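Local atomic coordinates of Glyoxalase/Bleomycin resistance protein (Bacillus cereus ATCC 14579, PDB entry 1XQA), a protein that is of unknown function but belongs to the glyoxalase/bleomycin resistance/dioxygenase (VOC) superfamily, binds a metal ion and is a possible glyoxalase. Residues K23-T28 and F107-M112; F37-D42 and I47-K52. All coordinates share one frame; numbering follows the deposited sequence.

Interaction 1. Residues K23-T28 and F107-M112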
ATOM      1  N   LYS A  23      -1.074   0.481   2.606  1.00 22.93           N
ATOM      2  CA  LYS A  23       0.350   0.224   2.764  1.00 22.76           C
ATOM      3  C   LYS A  23       0.654  -0.983   3.648  1.00 23.26           C
ATOM      4  O   LYS A  23       1.431  -1.867   3.255  1.00 22.62           O
ATOM      5  CB  LYS A  23       1.046   1.460   3.330  1.00 23.20           C
ATOM      6  CG  LYS A  23       2.574   1.323   3.333  1.00 24.40           C
ATOM      7  CD  LYS A  23       3.236   2.608   3.704  1.00 27.25           C
ATOM      8  CE  LYS A  23       4.737   2.411   3.728  1.00 29.20           C
ATOM      9  NZ  LYS A  23       5.468   3.717   3.824  1.00 30.86           N
ATOM     10  N   TYR A  24       0.038  -1.031   4.826  1.00 22.11           N
ATOM     11  CA  TYR A  24       0.410  -2.040   5.833  1.00 22.31           C
ATOM     12  C   TYR A  24      -0.458  -3.305   5.839  1.00 22.48           C
ATOM     13  O   TYR A  24      -0.012  -4.378   6.274  1.00 23.07           O
ATOM     14  CB  TYR A  24       0.485  -1.398   7.230  1.00 21.73           C
ATOM     15  CG  TYR A  24       1.563  -0.346   7.282  1.00 22.20           C
ATOM     16  CD1 TYR A  24       2.914  -0.711   7.367  1.00 21.42           C
ATOM     17  CD2 TYR A  24       1.250   1.007   7.180  1.00 21.29           C
ATOM     18  CE1 TYR A  24       3.913   0.251   7.364  1.00 20.83           C
ATOM     19  CE2 TYR A  24       2.256   1.985   7.190  1.00 21.56           C
ATOM     20  CZ  TYR A  24       3.581   1.590   7.285  1.00 21.10           C
ATOM     21  OH  TYR A  24       4.558   2.556   7.285  1.00 21.96           O
ATOM     22  N   PHE A  25      -1.690  -3.198   5.346  1.00 22.83           N
ATOM     23  CA  PHE A  25      -2.598  -4.336   5.461  1.00 22.91           C
ATOM     24  C   PHE A  25      -3.130  -4.831   4.129  1.00 23.40           C
ATOM     25  O   PHE A  25      -3.934  -5.756   4.071  1.00 23.61           O
ATOM     26  CB  PHE A  25      -3.686  -4.052   6.495  1.00 23.28           C
ATOM     27  CG  PHE A  25      -3.131  -3.838   7.859  1.00 24.05           C
ATOM     28  CD1 PHE A  25      -2.723  -4.931   8.623  1.00 23.85           C
ATOM     29  CD2 PHE A  25      -2.908  -2.552   8.342  1.00 22.32           C
ATOM     30  CE1 PHE A  25      -2.148  -4.745   9.871  1.00 24.26           C
ATOM     31  CE2 PHE A  25      -2.329  -2.358   9.595  1.00 22.58           C
ATOM     32  CZ  PHE A  25      -1.957  -3.459  10.357  1.00 23.15           C
ATOM     33  N   GLY A  26      -2.642  -4.236   3.053  1.00 23.20           N
ATOM     34  CA  GLY A  26      -2.950  -4.727   1.712  1.00 24.07           C
ATOM     35  C   GLY A  26      -4.397  -4.598   1.271  1.00 23.97           C
ATOM     36  O   GLY A  26      -4.812  -5.273   0.330  1.00 25.05           O
ATOM     37  N   LEU A  27      -5.168  -3.728   1.921  1.00 22.34           N
ATOM     38  CA  LEU A  27      -6.564  -3.514   1.523  1.00 21.80           C
ATOM     39  C   LEU A  27      -6.609  -2.751   0.206  1.00 21.66           C
ATOM     40  O   LEU A  27      -5.674  -2.018  -0.122  1.00 21.84           O
ATOM     41  CB  LEU A  27      -7.339  -2.747   2.614  1.00 20.65           C
ATOM     42  CG  LEU A  27      -7.469  -3.364   4.016  1.00 19.80           C
ATOM     43  CD1 LEU A  27      -8.541  -2.621   4.802  1.00 19.90           C
ATOM     44  CD2 LEU A  27      -7.794  -4.861   3.928  1.00 21.16           C
ATOM     45  N   THR A  28      -7.710  -2.916  -0.532  0.50 21.92           N
ATOM     46  CA  THR A  28      -7.906  -2.292  -1.849  0.50 21.98           C
ATOM     47  C   THR A  28      -9.152  -1.401  -1.863  0.50 21.80           C
ATOM     48  O   THR A  28     -10.224  -1.831  -1.431  0.50 21.89           O
ATOM     49  CB  THR A  28      -8.074  -3.375  -2.947  0.50 22.07           C
ATOM     50  OG1 THR A  28      -6.934  -4.239  -2.960  0.50 22.69           O
ATOM     51  CG2 THR A  28      -8.252  -2.751  -4.335  0.50 22.13           C
ATOM     52  N   PHE A 107      -8.426   5.085  15.285  1.00 23.01           N
ATOM     53  CA  PHE A 107      -8.868   3.798  15.826  1.00 22.63           C
ATOM     54  C   PHE A 107      -7.670   2.870  15.985  1.00 22.45           C
ATOM     55  O   PHE A 107      -6.623   3.082  15.361  1.00 22.83           O
ATOM     56  CB  PHE A 107      -9.927   3.154  14.918  1.00 22.62           C
ATOM     57  CG  PHE A 107      -9.412   2.792  13.565  1.00 23.42           C
ATOM     58  CD1 PHE A 107      -9.043   1.480  13.274  1.00 23.09           C
ATOM     59  CD2 PHE A 107      -9.264   3.766  12.576  1.00 23.70           C
ATOM     60  CE1 PHE A 107      -8.547   1.145  12.020  1.00 24.81           C
ATOM     61  CE2 PHE A 107      -8.768   3.443  11.328  1.00 24.50           C
ATOM     62  CZ  PHE A 107      -8.404   2.116  11.046  1.00 22.19           C
ATOM     63  N   THR A 108      -7.829   1.842  16.812  1.00 20.82           N
ATOM     64  CA  THR A 108      -6.753   0.909  17.128  1.00 20.83           C
ATOM     65  C   THR A 108      -6.910  -0.341  16.283  1.00 19.53           C
ATOM     66  O   THR A 108      -8.033  -0.842  16.110  1.00 19.37           O
ATOM     67  CB  THR A 108      -6.805   0.542  18.615  1.00 21.30           C
ATOM     68  OG1 THR A 108      -6.635   1.748  19.371  1.00 23.07           O
ATOM     69  CG2 THR A 108      -5.714  -0.478  18.995  1.00 20.84           C
ATOM     70  N   ILE A 109      -5.782  -0.844  15.775  1.00 19.33           N
ATOM     71  CA  ILE A 109      -5.738  -2.070  15.025  1.00 19.34           C
ATOM     72  C   ILE A 109      -4.946  -3.107  15.821  1.00 19.18           C
ATOM     73  O   ILE A 109      -3.935  -2.798  16.452  1.00 19.85           O
ATOM     74  CB  ILE A 109      -5.061  -1.845  13.641  1.00 19.36           C
ATOM     75  CG1 ILE A 109      -6.040  -1.142  12.689  1.00 19.03           C
ATOM     76  CG2 ILE A 109      -4.571  -3.173  13.047  1.00 19.76           C
ATOM     77  CD1 ILE A 109      -5.419  -0.692  11.359  1.00 18.86           C
ATOM     78  N   GLU A 110      -5.438  -4.332  15.807  1.00 19.79           N
ATOM     79  CA  GLU A 110      -4.718  -5.458  16.388  1.00 20.16           C
ATOM     80  C   GLU A 110      -4.092  -6.321  15.288  1.00 20.90           C
ATOM     81  O   GLU A 110      -4.725  -6.608  14.267  1.00 20.71           O
ATOM     82  CB  GLU A 110      -5.725  -6.288  17.189  1.00 20.74           C
ATOM     83  CG  GLU A 110      -5.202  -7.579  17.741  1.00 22.59           C
ATOM     84  CD  GLU A 110      -6.334  -8.516  18.132  1.00 28.15           C
ATOM     85  OE1 GLU A 110      -7.448  -8.353  17.594  1.00 30.52           O
ATOM     86  OE2 GLU A 110      -6.106  -9.418  18.955  1.00 27.82           O
ATOM     87  N   VAL A 111      -2.859  -6.778  15.518  1.00 20.44           N
ATOM     88  CA  VAL A 111      -2.179  -7.630  14.561  1.00 20.82           C
ATOM     89  C   VAL A 111      -1.746  -8.852  15.349  1.00 21.39           C
ATOM     90  O   VAL A 111      -1.118  -8.709  16.381  1.00 21.10           O
ATOM     91  CB  VAL A 111      -0.947  -6.918  13.926  1.00 20.64           C
ATOM     92  CG1 VAL A 111      -0.246  -7.833  12.903  1.00 21.45           C
ATOM     93  CG2 VAL A 111      -1.353  -5.561  13.297  1.00 20.51           C
HETATM   94  N   MSE A 112      -2.124 -10.041  14.890  1.00 22.79           N
HETATM   95  CA  MSE A 112      -1.881 -11.249  15.680  1.00 24.65           C
HETATM   96  C   MSE A 112      -1.758 -12.518  14.861  1.00 25.01           C
HETATM   97  O   MSE A 112      -2.157 -12.563  13.697  1.00 24.40           O
HETATM   98  CB  MSE A 112      -2.990 -11.425  16.736  1.00 25.65           C
HETATM   99  CG  MSE A 112      -4.331 -11.872  16.181  1.00 26.45           C
HETATM  100 SE   MSE A 112      -5.258 -10.538  15.105  1.00 35.26          SE
HETATM  101  CE  MSE A 112      -7.058 -11.306  15.240  1.00 29.06           C
TER
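The backbone of Ile109 is hydrogen-bonded to that of Val101 in strand 97-103, and the side chains of Ile109 and Val111 reach the ring of Phe25. The meeting is entirely apolar and illustrates how one aromatic ring can join a helix to a strand through two methyl-bearing neighbours. Val111 CG2 comes in at the ring edge, near its plane, 3.6 Å from Phe25 CE1 and 3.7 Å from Phe25 CZ. Ile109 CG2 shares that outer atom, 3.8 Å from Phe25 CZ, while Ile109 CD1 lies by the other flank, 3.9 Å from Phe25 CE2. With CG anti to its carbonyl carbon (chi1 -62°), Phe25 extends its ring toward the strand. Gly26, at positive phi (67°), then turns the chain off the helix. Ile109 and Val111 face the core while Glu110, between them, turns to the magnesium ion, which it binds with His63. Around the contact, Phe20 and Leu21 of helix 14-25 pack on Ile109, Phe66 of strand 64-67 meets the Phe25 ring, and Val111 also touches Phe99 of strand 97-103 and Ile77 of helix 71-83.

Interaction 2. Residues F37-D42 and I47-K52; sequences FAVMRD and ILTLMK
Ala38 and Leu50, like Met40 and Leu48, are the hydrogen-bonded pairs of an antiparallel beta hairpin, the last two strands of the first beta-alpha-beta-beta-beta module of the VOC fold. Four backbone bonds hold it. Leu50 N reaches Ala38 O at 2.9 Å in a nearly straight bond (171° at the hydrogen), whereas Met40 N meets Leu48 O at 2.8 Å with the donor tilted 34° from the carbonyl plane. Leu50 O receives Ala38 N and also a CA-H...O contact from Phe37 CA, at 3.3 Å.

The face carrying Ala38, Met40, Leu48 and Leu50 is buried, packed against helix 14-25. Here Met40 CG lies 3.8 Å from Leu50 CD1, and the bent chain of this selenomethionine continues toward Arg18 and Glu22 of the helix, while Leu48 packs on Leu21. The other face is the solvent side, with Arg41 and Met51 exposed, although Thr49 on it is buried. Even so, apolar groups gather there: Val39 CG1 sits 3.8 Å from Ile47 CG2. Phe37, its CG anti to the backbone N (chi1 -175°), lays its ring obliquely over Thr49 and Met51 of the neighbouring strand. Thr49 OG1 is hydrogen-bonded to Asn8 ND2 of strand 6-11, while Thr49 CG2 lies 3.7 Å from Phe37 CZ. One ring atom along, the terminal methyl CE of selenomethionine Met51 approaches Phe37 CE1 to 3.5 Å.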
ATOM      1  N   PHE A  37     -15.563   9.614   2.164  1.00 25.97           N
ATOM      2  CA  PHE A  37     -15.970   8.214   2.160  1.00 25.34           C
ATOM      3  C   PHE A  37     -15.085   7.380   1.233  1.00 24.07           C
ATOM      4  O   PHE A  37     -14.768   7.819   0.126  1.00 23.55           O
ATOM      5  CB  PHE A  37     -17.427   8.174   1.712  1.00 26.08           C
ATOM      6  CG  PHE A  37     -18.050   6.831   1.748  1.00 26.81           C
ATOM      7  CD1 PHE A  37     -18.451   6.263   2.962  1.00 28.00           C
ATOM      8  CD2 PHE A  37     -18.292   6.142   0.567  1.00 27.51           C
ATOM      9  CE1 PHE A  37     -19.071   5.013   2.997  1.00 28.93           C
ATOM     10  CE2 PHE A  37     -18.906   4.887   0.593  1.00 28.72           C
ATOM     11  CZ  PHE A  37     -19.300   4.323   1.808  1.00 28.53           C
ATOM     12  N   ALA A  38     -14.686   6.191   1.690  1.00 22.23           N
ATOM     13  CA  ALA A  38     -13.896   5.253   0.876  1.00 21.93           C
ATOM     14  C   ALA A  38     -14.357   3.847   1.178  1.00 21.39           C
ATOM     15  O   ALA A  38     -14.594   3.518   2.333  1.00 22.78           O
ATOM     16  CB  ALA A  38     -12.381   5.377   1.162  1.00 20.94           C
ATOM     17  N   VAL A  39     -14.486   3.023   0.147  1.00 21.26           N
ATOM     18  CA  VAL A  39     -14.865   1.628   0.336  1.00 20.40           C
ATOM     19  C   VAL A  39     -13.622   0.792   0.186  1.00 20.88           C
ATOM     20  O   VAL A  39     -13.011   0.786  -0.884  1.00 19.52           O
ATOM     21  CB  VAL A  39     -15.901   1.187  -0.704  1.00 20.44           C
ATOM     22  CG1 VAL A  39     -16.336  -0.247  -0.446  1.00 20.67           C
ATOM     23  CG2 VAL A  39     -17.090   2.112  -0.659  1.00 20.35           C
HETATM   24  N   MSE A  40     -13.236   0.121   1.269  1.00 21.81           N
HETATM   25  CA  MSE A  40     -12.067  -0.755   1.257  1.00 22.06           C
HETATM   26  C   MSE A  40     -12.519  -2.213   1.281  1.00 22.39           C
HETATM   27  O   MSE A  40     -13.563  -2.535   1.842  1.00 22.13           O
HETATM   28  CB  MSE A  40     -11.152  -0.490   2.458  1.00 22.36           C
HETATM   29  CG  MSE A  40     -10.917   1.002   2.805  1.00 23.73           C
HETATM   30 SE   MSE A  40      -9.983   1.922   1.361  1.00 29.80          SE
HETATM   31  CE  MSE A  40      -8.372   0.767   1.226  1.00 24.20           C
ATOM     32  N   ARG A  41     -11.712  -3.084   0.677  0.50 22.55           N
ATOM     33  CA  ARG A  41     -11.989  -4.521   0.592  0.50 22.91           C
ATOM     34  C   ARG A  41     -10.750  -5.278   1.016  0.50 22.82           C
ATOM     35  O   ARG A  41      -9.643  -4.844   0.716  0.50 22.77           O
ATOM     36  CB  ARG A  41     -12.277  -4.937  -0.850  0.50 22.95           C
ATOM     37  CG  ARG A  41     -13.479  -4.292  -1.500  0.50 24.08           C
ATOM     38  CD  ARG A  41     -13.685  -4.878  -2.887  0.50 26.65           C
ATOM     39  NE  ARG A  41     -13.884  -6.327  -2.867  0.50 27.58           N
ATOM     40  CZ  ARG A  41     -15.070  -6.919  -2.761  0.50 28.56           C
ATOM     41  NH1 ARG A  41     -15.157  -8.241  -2.760  0.50 29.37           N
ATOM     42  NH2 ARG A  41     -16.168  -6.190  -2.652  0.50 29.40           N
ATOM     43  N   ASP A  42     -10.935  -6.411   1.693  1.00 23.12           N
ATOM     44  CA  ASP A  42      -9.840  -7.336   1.928  1.00 23.71           C
ATOM     45  C   ASP A  42      -9.913  -8.470   0.920  1.00 24.78           C
ATOM     46  O   ASP A  42     -10.792  -8.492   0.069  1.00 24.96           O
ATOM     47  CB  ASP A  42      -9.807  -7.840   3.384  1.00 24.06           C
ATOM     48  CG  ASP A  42     -10.917  -8.845   3.715  1.00 22.70           C
ATOM     49  OD1 ASP A  42     -11.735  -9.220   2.842  1.00 24.94           O
ATOM     50  OD2 ASP A  42     -10.954  -9.271   4.887  1.00 23.34           O
ATOM     51  N   ILE A  47     -16.094  -5.972   3.570  1.00 22.93           N
ATOM     52  CA  ILE A  47     -16.187  -4.569   3.164  1.00 23.03           C
ATOM     53  C   ILE A  47     -16.000  -3.650   4.359  1.00 22.59           C
ATOM     54  O   ILE A  47     -16.841  -3.612   5.251  1.00 22.59           O
ATOM     55  CB  ILE A  47     -17.570  -4.234   2.529  1.00 23.19           C
ATOM     56  CG1 ILE A  47     -17.924  -5.215   1.405  1.00 24.98           C
ATOM     57  CG2 ILE A  47     -17.643  -2.749   2.068  1.00 24.60           C
ATOM     58  CD1 ILE A  47     -17.059  -5.114   0.224  1.00 28.50           C
ATOM     59  N   LEU A  48     -14.917  -2.885   4.352  1.00 21.86           N
ATOM     60  CA  LEU A  48     -14.676  -1.885   5.387  1.00 22.00           C
ATOM     61  C   LEU A  48     -14.840  -0.507   4.791  1.00 21.27           C
ATOM     62  O   LEU A  48     -14.001  -0.077   3.996  1.00 20.50           O
ATOM     63  CB  LEU A  48     -13.251  -2.040   5.938  1.00 21.41           C
ATOM     64  CG  LEU A  48     -12.774  -0.938   6.902  1.00 23.01           C
ATOM     65  CD1 LEU A  48     -13.528  -1.032   8.195  1.00 25.17           C
ATOM     66  CD2 LEU A  48     -11.268  -1.053   7.150  1.00 23.80           C
ATOM     67  N   THR A  49     -15.928   0.190   5.121  1.00 20.89           N
ATOM     68  CA  THR A  49     -16.074   1.541   4.629  1.00 20.84           C
ATOM     69  C   THR A  49     -15.559   2.543   5.659  1.00 21.34           C
ATOM     70  O   THR A  49     -15.775   2.400   6.864  1.00 21.75           O
ATOM     71  CB  THR A  49     -17.530   1.853   4.223  1.00 19.84           C
ATOM     72  OG1 THR A  49     -18.406   1.468   5.288  1.00 22.44           O
ATOM     73  CG2 THR A  49     -17.921   1.055   3.017  1.00 19.38           C
ATOM     74  N   LEU A  50     -14.829   3.537   5.175  1.00 21.80           N
ATOM     75  CA  LEU A  50     -14.276   4.565   6.035  1.00 22.10           C
ATOM     76  C   LEU A  50     -15.096   5.798   5.791  1.00 22.43           C
ATOM     77  O   LEU A  50     -15.283   6.185   4.645  1.00 22.82           O
ATOM     78  CB  LEU A  50     -12.813   4.822   5.668  1.00 21.65           C
ATOM     79  CG  LEU A  50     -11.811   3.663   5.683  1.00 21.70           C
ATOM     80  CD1 LEU A  50     -10.543   4.098   4.950  1.00 20.58           C
ATOM     81  CD2 LEU A  50     -11.484   3.216   7.117  1.00 21.66           C
HETATM   82  N   MSE A  51     -15.594   6.424   6.854  1.00 22.94           N
HETATM   83  CA  MSE A  51     -16.496   7.547   6.711  1.00 25.56           C
HETATM   84  C   MSE A  51     -16.021   8.687   7.601  1.00 24.59           C
HETATM   85  O   MSE A  51     -15.830   8.502   8.801  1.00 23.77           O
HETATM   86  CB  MSE A  51     -17.928   7.129   7.063  1.00 24.64           C
HETATM   87  CG  MSE A  51     -18.928   8.246   6.972  1.00 26.57           C
HETATM   88 SE   MSE A  51     -20.779   7.620   7.118  1.00 34.37          SE
HETATM   89  CE  MSE A  51     -20.817   6.348   5.684  1.00 33.33           C
ATOM     90  N   LYS A  52     -15.814   9.859   7.010  1.00 24.68           N
ATOM     91  CA  LYS A  52     -15.398  11.024   7.784  1.00 25.53           C
ATOM     92  C   LYS A  52     -16.457  11.341   8.825  1.00 25.86           C
ATOM     93  O   LYS A  52     -17.663  11.337   8.537  1.00 25.44           O
ATOM     94  CB  LYS A  52     -15.203  12.262   6.896  1.00 25.78           C
ATOM     95  CG  LYS A  52     -14.313  13.330   7.525  1.00 27.89           C
ATOM     96  CD  LYS A  52     -14.440  14.647   6.768  1.00 31.31           C
ATOM     97  CE  LYS A  52     -13.389  15.648   7.211  1.00 33.68           C
ATOM     98  NZ  LYS A  52     -13.685  17.032   6.692  1.00 35.77           N
TER

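In the fold
From the N terminus the chain runs through strand 6-11 and helix 14-25 to residues 23-28, the first half of interaction 1, whose partner comes only with the last strand, 107-112. Interaction 2 closes a far shorter loop, the turn between strands 37-41 and 47-52, and lies wholly within the longer one. The two are direct neighbours: Thr28 O and Arg41 N, 2.9 Å apart, probably form a hydrogen bond, and Leu27 packs on Asp42. Interaction 2 builds the centre of the sheet that helix 14-25 covers; interaction 1 joins the two beta-alpha-beta-beta-beta modules, tying the end of that helix to the second sheet, which carries the metal ligand Glu110.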